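Long-range contacts in 15-O-acetyltransferase (Fusarium sporotrichioides, PDB 3FP0), which transfers an acetyl group to the 15-hydroxyl of trichothecene intermediates in the biosynthesis of mycotoxins such as T-2 toxin: residues A275-V280 against I492-N497; P474-R479 against A496-A501. One frame throughout, in Å; residues are numbered along the deposited sequence. Where two conformers were deposited one is given.

Interaction 1 (A275-V280 against I492-N497); sequences ALPRCV and IYNDAN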
ATOM      1  N   ALA A 275      13.654   5.110 -15.473  1.00 15.73           N
ATOM      2  CA  ALA A 275      14.124   3.776 -15.794  1.00 15.02           C
ATOM      3  C   ALA A 275      13.328   2.815 -14.943  1.00 15.06           C
ATOM      4  O   ALA A 275      12.095   2.816 -15.025  1.00 14.59           O
ATOM      5  CB  ALA A 275      15.656   3.654 -15.577  1.00 15.02           C
ATOM      6  N   LEU A 276      13.990   2.025 -14.092  1.00 14.32           N
ATOM      7  CA  LEU A 276      13.300   0.923 -13.419  1.00 14.16           C
ATOM      8  C   LEU A 276      12.968   1.196 -11.968  1.00 13.15           C
ATOM      9  O   LEU A 276      13.762   1.839 -11.273  1.00 12.35           O
ATOM     10  CB  LEU A 276      14.109  -0.384 -13.529  1.00 13.92           C
ATOM     11  CG  LEU A 276      14.241  -0.910 -14.959  1.00 16.96           C
ATOM     12  CD1 LEU A 276      15.377  -1.875 -15.035  1.00 18.53           C
ATOM     13  CD2 LEU A 276      12.973  -1.596 -15.359  1.00 19.01           C
ATOM     14  N   PRO A 277      11.784   0.709 -11.521  1.00 12.58           N
ATOM     15  CA  PRO A 277      11.366   0.729 -10.098  1.00 11.94           C
ATOM     16  C   PRO A 277      12.231  -0.220  -9.291  1.00 10.82           C
ATOM     17  O   PRO A 277      12.521  -1.338  -9.742  1.00 10.36           O
ATOM     18  CB  PRO A 277       9.907   0.219 -10.140  1.00 11.54           C
ATOM     19  CG  PRO A 277       9.867  -0.624 -11.418  1.00 12.37           C
ATOM     20  CD  PRO A 277      10.766   0.054 -12.386  1.00 12.15           C
ATOM     21  N   ARG A 278      12.684   0.248  -8.133  1.00  9.64           N
ATOM     22  CA  ARG A 278      13.569  -0.521  -7.290  1.00  8.77           C
ATOM     23  C   ARG A 278      13.152  -0.353  -5.833  1.00  7.94           C
ATOM     24  O   ARG A 278      12.429   0.566  -5.491  1.00  7.11           O
ATOM     25  CB  ARG A 278      15.037  -0.069  -7.444  1.00  9.56           C
ATOM     26  CG  ARG A 278      15.679  -0.198  -8.853  1.00 10.89           C
ATOM     27  CD  ARG A 278      15.754  -1.647  -9.314  1.00 13.77           C
ATOM     28  NE  ARG A 278      16.382  -1.761 -10.632  1.00 15.81           N
ATOM     29  CZ  ARG A 278      16.510  -2.906 -11.304  1.00 19.82           C
ATOM     30  NH1 ARG A 278      16.045  -4.045 -10.784  1.00 18.49           N
ATOM     31  NH2 ARG A 278      17.098  -2.916 -12.502  1.00 18.73           N
ATOM     32  N   CYS A 279      13.699  -1.191  -4.961  1.00  8.15           N
ATOM     33  CA  CYS A 279      13.389  -1.119  -3.542  1.00  9.00           C
ATOM     34  C   CYS A 279      14.610  -1.613  -2.739  1.00  9.61           C
ATOM     35  O   CYS A 279      15.256  -2.575  -3.130  1.00 10.13           O
ATOM     36  CB  CYS A 279      12.142  -1.943  -3.249  1.00  8.36           C
ATOM     37  SG  CYS A 279      11.572  -1.979  -1.538  1.00 10.21           S
ATOM     38  N   VAL A 280      14.944  -0.888  -1.668  1.00  9.04           N
ATOM     39  CA  VAL A 280      15.930  -1.307  -0.662  0.50  8.58           C
ATOM     40  C   VAL A 280      15.149  -1.541   0.641  1.00  9.01           C
ATOM     41  O   VAL A 280      14.255  -0.769   0.960  1.00  7.16           O
ATOM     42  CB  VAL A 280      16.999  -0.201  -0.434  0.50  8.89           C
ATOM     43  CG1 VAL A 280      18.141  -0.690   0.488  0.50  7.25           C
ATOM     44  CG2 VAL A 280      17.547   0.298  -1.765  0.50  7.29           C
ATOM     45  N   ILE A 492      11.309   2.841  -1.808  1.00  9.87           N
ATOM     46  CA  ILE A 492      11.139   2.727  -3.263  1.00  9.50           C
ATOM     47  C   ILE A 492      11.718   3.946  -3.990  1.00  9.40           C
ATOM     48  O   ILE A 492      11.684   5.069  -3.505  1.00  9.12           O
ATOM     49  CB  ILE A 492       9.662   2.419  -3.676  1.00  9.86           C
ATOM     50  CG1 ILE A 492       8.739   3.654  -3.458  1.00  8.79           C
ATOM     51  CG2 ILE A 492       9.201   1.118  -2.935  1.00  8.13           C
ATOM     52  CD1 ILE A 492       7.203   3.408  -3.775  1.00  9.28           C
ATOM     53  N   TYR A 493      12.288   3.696  -5.148  1.00  9.67           N
ATOM     54  CA  TYR A 493      12.984   4.735  -5.907  1.00 10.29           C
ATOM     55  C   TYR A 493      13.044   4.231  -7.314  1.00 10.54           C
ATOM     56  O   TYR A 493      12.975   3.002  -7.553  1.00 10.68           O
ATOM     57  CB  TYR A 493      14.409   5.034  -5.328  1.00 10.54           C
ATOM     58  CG  TYR A 493      15.444   3.969  -5.550  1.00  9.32           C
ATOM     59  CD1 TYR A 493      16.383   4.070  -6.587  1.00 13.12           C
ATOM     60  CD2 TYR A 493      15.471   2.817  -4.737  1.00 10.68           C
ATOM     61  CE1 TYR A 493      17.349   3.045  -6.782  1.00 11.12           C
ATOM     62  CE2 TYR A 493      16.386   1.830  -4.921  1.00 10.69           C
ATOM     63  CZ  TYR A 493      17.333   1.944  -5.937  1.00 12.07           C
ATOM     64  OH  TYR A 493      18.235   0.913  -6.109  1.00 12.09           O
ATOM     65  N   ASN A 494      13.099   5.162  -8.257  1.00 10.71           N
ATOM     66  CA  ASN A 494      13.362   4.805  -9.641  1.00 10.49           C
ATOM     67  C   ASN A 494      14.853   4.921  -9.950  1.00 10.84           C
ATOM     68  O   ASN A 494      15.474   5.939  -9.601  1.00 10.84           O
ATOM     69  CB  ASN A 494      12.518   5.668 -10.591  1.00 11.54           C
ATOM     70  CG  ASN A 494      12.488   5.098 -11.966  1.00 11.23           C
ATOM     71  OD1 ASN A 494      13.396   5.335 -12.734  1.00 11.92           O
ATOM     72  ND2 ASN A 494      11.476   4.280 -12.265  1.00 10.54           N
ATOM     73  N   ASP A 495      15.447   3.884 -10.558  1.00 10.14           N
ATOM     74  CA  ASP A 495      16.942   3.887 -10.712  1.00 11.13           C
ATOM     75  C   ASP A 495      17.563   4.804 -11.796  1.00 10.66           C
ATOM     76  O   ASP A 495      18.774   4.818 -11.963  1.00 10.51           O
ATOM     77  CB  ASP A 495      17.558   2.475 -10.735  1.00 11.24           C
ATOM     78  CG  ASP A 495      17.236   1.705 -11.995  1.00 11.72           C
ATOM     79  OD1 ASP A 495      16.708   2.272 -12.975  1.00 13.10           O
ATOM     80  OD2 ASP A 495      17.508   0.502 -12.012  1.00 15.27           O
ATOM     81  N   ALA A 496      16.740   5.573 -12.510  1.00 11.02           N
ATOM     82  CA  ALA A 496      17.223   6.713 -13.304  1.00 11.08           C
ATOM     83  C   ALA A 496      17.563   7.869 -12.361  1.00 12.25           C
ATOM     84  O   ALA A 496      18.448   8.689 -12.658  1.00 12.01           O
ATOM     85  CB  ALA A 496      16.182   7.159 -14.286  1.00 10.20           C
ATOM     86  N   ASN A 497      16.882   7.924 -11.211  1.00 12.11           N
ATOM     87  CA  ASN A 497      16.907   9.147 -10.394  1.00 12.95           C
ATOM     88  C   ASN A 497      17.891   9.071  -9.247  1.00 12.76           C
ATOM     89  O   ASN A 497      18.420  10.113  -8.826  1.00 13.91           O
ATOM     90  CB  ASN A 497      15.504   9.500  -9.861  1.00 12.49           C
ATOM     91  CG  ASN A 497      14.472   9.531 -10.953  1.00 13.67           C
ATOM     92  OD1 ASN A 497      13.392   8.917 -10.820  1.00 14.01           O
ATOM     93  ND2 ASN A 497      14.804  10.208 -12.076  1.00 10.79           N
TER

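Interaction 2 (P474-R479 against A496-A501); sequences PYLAIR and ANYTEA. With FP0 ((3alpha)-15-hydroxy-12,13-epoxytrichothec-9-en-3-yl acetate), chain C.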
ATOM      1  N   PRO A 474      10.326  10.725  -9.283  1.00 12.03           N
ATOM      2  CA  PRO A 474      11.709  10.841  -8.792  1.00 12.01           C
ATOM      3  C   PRO A 474      11.876  11.200  -7.329  1.00 12.32           C
ATOM      4  O   PRO A 474      12.831  11.889  -6.971  1.00 12.30           O
ATOM      5  CB  PRO A 474      12.262  11.963  -9.680  1.00 11.86           C
ATOM      6  CG  PRO A 474      11.032  12.909  -9.781  1.00 11.21           C
ATOM      7  CD  PRO A 474       9.849  11.992  -9.882  1.00 12.80           C
ATOM      8  N   TYR A 475      10.953  10.740  -6.478  1.00 12.43           N
ATOM      9  CA  TYR A 475      11.089  10.933  -5.035  1.00 12.61           C
ATOM     10  C   TYR A 475      11.299   9.603  -4.293  1.00 12.17           C
ATOM     11  O   TYR A 475      10.874   8.536  -4.744  1.00 12.36           O
ATOM     12  CB  TYR A 475       9.903  11.711  -4.440  1.00 11.97           C
ATOM     13  CG  TYR A 475       8.546  11.005  -4.469  1.00  9.99           C
ATOM     14  CD1 TYR A 475       8.048  10.374  -3.316  1.00  8.56           C
ATOM     15  CD2 TYR A 475       7.766  10.996  -5.640  1.00 10.66           C
ATOM     16  CE1 TYR A 475       6.784   9.736  -3.321  1.00  9.71           C
ATOM     17  CE2 TYR A 475       6.512  10.352  -5.677  1.00 12.03           C
ATOM     18  CZ  TYR A 475       6.020   9.739  -4.495  1.00 10.56           C
ATOM     19  OH  TYR A 475       4.788   9.123  -4.521  1.00 11.65           O
ATOM     20  N   LEU A 476      11.937   9.693  -3.141  1.00 11.69           N
ATOM     21  CA  LEU A 476      12.039   8.538  -2.260  1.00 11.31           C
ATOM     22  C   LEU A 476      10.765   8.407  -1.445  1.00 11.25           C
ATOM     23  O   LEU A 476      10.263   9.408  -0.905  1.00 10.42           O
ATOM     24  CB  LEU A 476      13.273   8.618  -1.376  1.00 10.41           C
ATOM     25  CG  LEU A 476      14.629   8.703  -2.099  1.00 11.63           C
ATOM     26  CD1 LEU A 476      15.735   8.631  -1.066  1.00  8.63           C
ATOM     27  CD2 LEU A 476      14.777   7.582  -3.116  1.00 13.08           C
ATOM     28  N   ALA A 477      10.210   7.193  -1.414  1.00  9.93           N
ATOM     29  CA  ALA A 477       9.083   6.916  -0.511  1.00  9.67           C
ATOM     30  C   ALA A 477       9.509   5.857   0.459  1.00  9.41           C
ATOM     31  O   ALA A 477      10.025   4.805   0.052  1.00 11.23           O
ATOM     32  CB  ALA A 477       7.821   6.453  -1.289  1.00  8.41           C
ATOM     33  N   ILE A 478       9.279   6.123   1.738  1.00 10.16           N
ATOM     34  CA  ILE A 478       9.707   5.253   2.813  1.00 10.47           C
ATOM     35  C   ILE A 478       8.479   4.670   3.484  1.00 10.28           C
ATOM     36  O   ILE A 478       7.588   5.413   3.899  1.00 10.30           O
ATOM     37  CB  ILE A 478      10.613   5.990   3.867  1.00 10.54           C
ATOM     38  CG1 ILE A 478      11.845   6.633   3.217  1.00 13.37           C
ATOM     39  CG2 ILE A 478      11.044   5.015   4.973  1.00 10.39           C
ATOM     40  CD1 ILE A 478      11.678   8.058   2.888  1.00 15.39           C
ATOM     41  N   ARG A 479       8.441   3.335   3.571  1.00 10.47           N
ATOM     42  CA  ARG A 479       7.290   2.631   4.101  1.00 11.09           C
ATOM     43  C   ARG A 479       7.677   1.789   5.299  1.00 10.85           C
ATOM     44  O   ARG A 479       8.615   0.986   5.241  1.00 12.35           O
ATOM     45  CB  ARG A 479       6.703   1.748   3.010  1.00 11.54           C
ATOM     46  CG  ARG A 479       5.351   1.189   3.280  1.00 15.84           C
ATOM     47  CD  ARG A 479       4.870   0.592   1.948  1.00 18.26           C
ATOM     48  NE  ARG A 479       3.437   0.631   1.954  1.00 24.57           N
ATOM     49  CZ  ARG A 479       2.654   1.308   1.124  1.00 18.87           C
ATOM     50  NH1 ARG A 479       1.380   1.206   1.339  1.00 18.68           N
ATOM     51  NH2 ARG A 479       3.105   2.034   0.095  1.00 20.17           N
ATOM     52  N   ALA A 496      16.740   5.573 -12.510  1.00 11.02           N
ATOM     53  CA  ALA A 496      17.223   6.713 -13.304  1.00 11.08           C
ATOM     54  C   ALA A 496      17.563   7.869 -12.361  1.00 12.25           C
ATOM     55  O   ALA A 496      18.448   8.689 -12.658  1.00 12.01           O
ATOM     56  CB  ALA A 496      16.182   7.159 -14.286  1.00 10.20           C
ATOM     57  N   ASN A 497      16.882   7.924 -11.211  1.00 12.11           N
ATOM     58  CA  ASN A 497      16.907   9.147 -10.394  1.00 12.95           C
ATOM     59  C   ASN A 497      17.891   9.071  -9.247  1.00 12.76           C
ATOM     60  O   ASN A 497      18.420  10.113  -8.826  1.00 13.91           O
ATOM     61  CB  ASN A 497      15.504   9.500  -9.861  1.00 12.49           C
ATOM     62  CG  ASN A 497      14.472   9.531 -10.953  1.00 13.67           C
ATOM     63  OD1 ASN A 497      13.392   8.917 -10.820  1.00 14.01           O
ATOM     64  ND2 ASN A 497      14.804  10.208 -12.076  1.00 10.79           N
ATOM     65  N   TYR A 498      18.127   7.839  -8.759  1.00 12.77           N
ATOM     66  CA  TYR A 498      19.012   7.575  -7.612  1.00 13.10           C
ATOM     67  C   TYR A 498      19.798   6.279  -7.840  1.00 12.61           C
ATOM     68  O   TYR A 498      19.317   5.351  -8.507  1.00 11.57           O
ATOM     69  CB  TYR A 498      18.239   7.442  -6.268  1.00 12.10           C
ATOM     70  CG  TYR A 498      17.308   8.582  -5.963  1.00 13.88           C
ATOM     71  CD1 TYR A 498      17.742   9.678  -5.219  1.00 14.98           C
ATOM     72  CD2 TYR A 498      16.002   8.588  -6.458  1.00 11.98           C
ATOM     73  CE1 TYR A 498      16.889  10.744  -4.945  1.00 15.08           C
ATOM     74  CE2 TYR A 498      15.158   9.645  -6.208  1.00 15.91           C
ATOM     75  CZ  TYR A 498      15.609  10.719  -5.462  1.00 14.04           C
ATOM     76  OH  TYR A 498      14.769  11.779  -5.249  1.00 12.79           O
ATOM     77  N   THR A 499      20.975   6.190  -7.222  1.00 12.98           N
ATOM     78  CA  THR A 499      21.706   4.908  -7.184  1.00 13.51           C
ATOM     79  C   THR A 499      21.284   4.026  -6.012  1.00 13.11           C
ATOM     80  O   THR A 499      20.837   4.522  -4.972  1.00 12.71           O
ATOM     81  CB  THR A 499      23.235   5.111  -7.086  1.00 13.38           C
ATOM     82  OG1 THR A 499      23.544   5.751  -5.839  1.00 15.05           O
ATOM     83  CG2 THR A 499      23.731   5.997  -8.274  1.00 15.43           C
ATOM     84  N   GLU A 500      21.463   2.715  -6.172  1.00 13.30           N
ATOM     85  CA  GLU A 500      21.238   1.817  -5.045  1.00 13.75           C
ATOM     86  C   GLU A 500      22.090   2.268  -3.856  1.00 12.17           C
ATOM     87  O   GLU A 500      21.574   2.346  -2.742  1.00 10.24           O
ATOM     88  CB  GLU A 500      21.485   0.334  -5.378  1.00 13.07           C
ATOM     89  CG  GLU A 500      20.882  -0.590  -4.315  1.00 15.40           C
ATOM     90  CD  GLU A 500      21.047  -2.078  -4.661  0.70 16.49           C
ATOM     91  OE1 GLU A 500      22.164  -2.521  -4.973  0.70 16.98           O
ATOM     92  OE2 GLU A 500      20.043  -2.808  -4.613  0.70 23.72           O
ATOM     93  N   ALA A 501      23.359   2.611  -4.107  1.00 11.83           N
ATOM     94  CA  ALA A 501      24.270   2.919  -3.008  1.00 12.02           C
ATOM     95  C   ALA A 501      23.730   4.109  -2.249  1.00 12.00           C
ATOM     96  O   ALA A 501      23.719   4.114  -1.027  1.00 11.60           O
ATOM     97  CB  ALA A 501      25.688   3.172  -3.476  1.00 11.17           C
TER
HETATM   98  C2  FP0 C 520      -0.494   9.400  -3.196  1.00 13.19           C
HETATM   99  C6  FP0 C 520       0.248   6.870  -1.872  1.00 14.20           C
HETATM  100  C5  FP0 C 520      -1.220   7.419  -1.966  1.00 14.50           C
HETATM  101  C4  FP0 C 520      -1.442   8.625  -1.043  1.00 13.08           C
HETATM  102  C3  FP0 C 520      -1.062   9.895  -1.856  1.00 12.26           C
HETATM  103  C11 FP0 C 520       1.274   8.008  -2.090  1.00 13.89           C
HETATM  104  C10 FP0 C 520       2.673   7.453  -2.432  1.00 12.71           C
HETATM  105  C9  FP0 C 520       2.896   6.166  -2.826  1.00  9.61           C
HETATM  106  C8  FP0 C 520       1.808   5.121  -2.870  1.00 10.08           C
HETATM  107  C12 FP0 C 520      -1.370   8.166  -3.310  1.00 14.29           C
HETATM  108  C13 FP0 C 520      -1.550   7.472  -4.627  1.00 15.65           C
HETATM  109  O4  FP0 C 520      -1.537  11.338   0.395  1.00 14.84           O
HETATM  110  C17 FP0 C 520      -0.387  11.406  -0.030  1.00 14.52           C
HETATM  111  C18 FP0 C 520       0.774  12.141   0.589  1.00 14.88           C
HETATM  112  O3  FP0 C 520      -0.084  10.718  -1.227  1.00 11.75           O
HETATM  113  O2  FP0 C 520      -2.613   8.249  -4.003  1.00 17.16           O
HETATM  114  O1  FP0 C 520       0.887   8.985  -3.095  1.00 14.13           O
HETATM  115  C14 FP0 C 520      -2.309   6.367  -1.651  1.00 10.01           C
HETATM  116  C7  FP0 C 520       0.455   5.806  -2.974  1.00 10.55           C
HETATM  117  C15 FP0 C 520       0.483   6.346  -0.452  1.00 14.75           C
HETATM  118  O12 FP0 C 520       0.094   4.975  -0.251  1.00 15.13           O
HETATM  119  C16 FP0 C 520       4.268   5.713  -3.221  1.00 11.14           C
HETATM  120  O   HOH W   1      13.427  12.156  -2.581  1.00 12.44           O

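Interaction 1 (A275-V280 against I492-N497)
Ile492 faces Cys279 in a non-hydrogen-bonded pair of antiparallel strands, their CA atoms 4.5 Å apart. Its CG1 branch leads off from the 275-280 segment, and the residue also touches the bound trichothecene. On the reverse face of the sheet Tyr493 is paired with Arg278 through both backbone bonds, the bond from Arg278 N to Tyr493 O running almost in line with the carbonyl. With CG of Tyr493 held between its own backbone N and carbonyl carbon (chi1 72°), the ring swings across the strand, and the CB of Arg278 sits over one face in a CH-pi contact, 3.7 Å from the centroid and displaced toward the hydroxyl-bearing rim.

The pairing is that of strands 486-494 and 277-283, the latter the outermost strand of a five-stranded mixed sheet in this member of the CoA-dependent acyltransferase clan. Asn494, opposite Pro277 in the last bridge, grips Ala275 with both ends of its amide: OD1 accepts from Ala275 N at 2.8 Å on an in-plane lone pair, while ND2 donates to Ala275 O at 3.2 Å from well above that carbonyl's plane. ND2 also bonds to Gln471 O. Past this bridge one backbone bond remains, from Asp495 N to Leu276 O at 2.7 Å, and the carboxylate of Asp495 folds back toward the 275-280 segment. The return bond from Leu276 N goes to its OD1, a side-chain atom. OD2 forms a nearly straight salt bridge with Arg278 NE at 2.9 Å; OD2 lies in the guanidinium plane, but NE meets it from above the carboxylate plane, the two groups being turned 52° apart. The guanidinium thus has two acidic partners, Asp495 at NE and Glu143 of helix 134-147 at NH1. Ala496 CB closes against Ala275 CB at 3.8 Å.

Interaction 2 (P474-R479 against A496-A501)
Leu476 lays its CD2 methyl on the ring of Tyr498, 3.7 Å from the centroid and only 13° off the ring normal, so the methyl is centred over one face in a CH-pi contact. Nearest to it on the ring are CD2 and CE2 of Tyr498, while Leu476 CG leans toward the phenol end, 4.0 Å from Tyr498 CZ. The first torsion of Tyr498 sets CG beside the backbone N and anti to the carbonyl carbon (chi1 -52°), which sends the ring toward the 474-479 segment and brings its hydroxyl up to the backbone there.

Tyr498 OH donates to Pro474 O at a short 2.6 Å. The acceptor lies at the ring edge, near the ring plane, but the hydroxyl stands 32° out of the plane of the Pro474 carbonyl. The Tyr498 OH also takes a hydrogen bond from a water 3.0 Å away, and that water in turn accepts from Leu476 N at 2.9 Å. The buried phenol is therefore tied to two backbone groups of the 474-476 loop, one directly and one through the water.

Beside this, Asn497 sets its amide against the proline: OD1 lies 3.3 Å from Pro474 CA, close to CB as well, in packing without a hydrogen bond across the contact. The ND2 end is directed to the carbonyls of Gln271 and Gly273. Tyr475, pointing away from the 496-501 segment, brings its OH to 3.4 Å from C10 of the trichothecene and is hydrogen-bonded to Tyr51.

Val503 of helix 500-516 touches both Leu476 and Tyr498. Through the Tyr498 ring and hydroxyl, the loop between strand 486-494 and helix 500-516 packs on the loop leading into strand 477-483, which borders the trichothecene pocket.

The two interactions lie side by side, their centres about 5 Å apart, on the same five-stranded mixed sheet. Strands 477-483 and 486-494 follow each other in sequence and are sheet neighbours; strand 277-283, from far earlier in the chain, adds to the outer side of 486-494. Interaction 1 thus joins distant parts of the chain, whereas interaction 2 brings together the loop just before strand 477-483 and the loop leading into helix 500-516. Ala496 and Asn497 belong to both. The contacts touch where Tyr493 CB packs on Leu476 CD2 at 3.4 Å, and Ile492 N probably bonds to Ala477 O. Ile492 and Tyr475, one in each, reach the bound trichothecene.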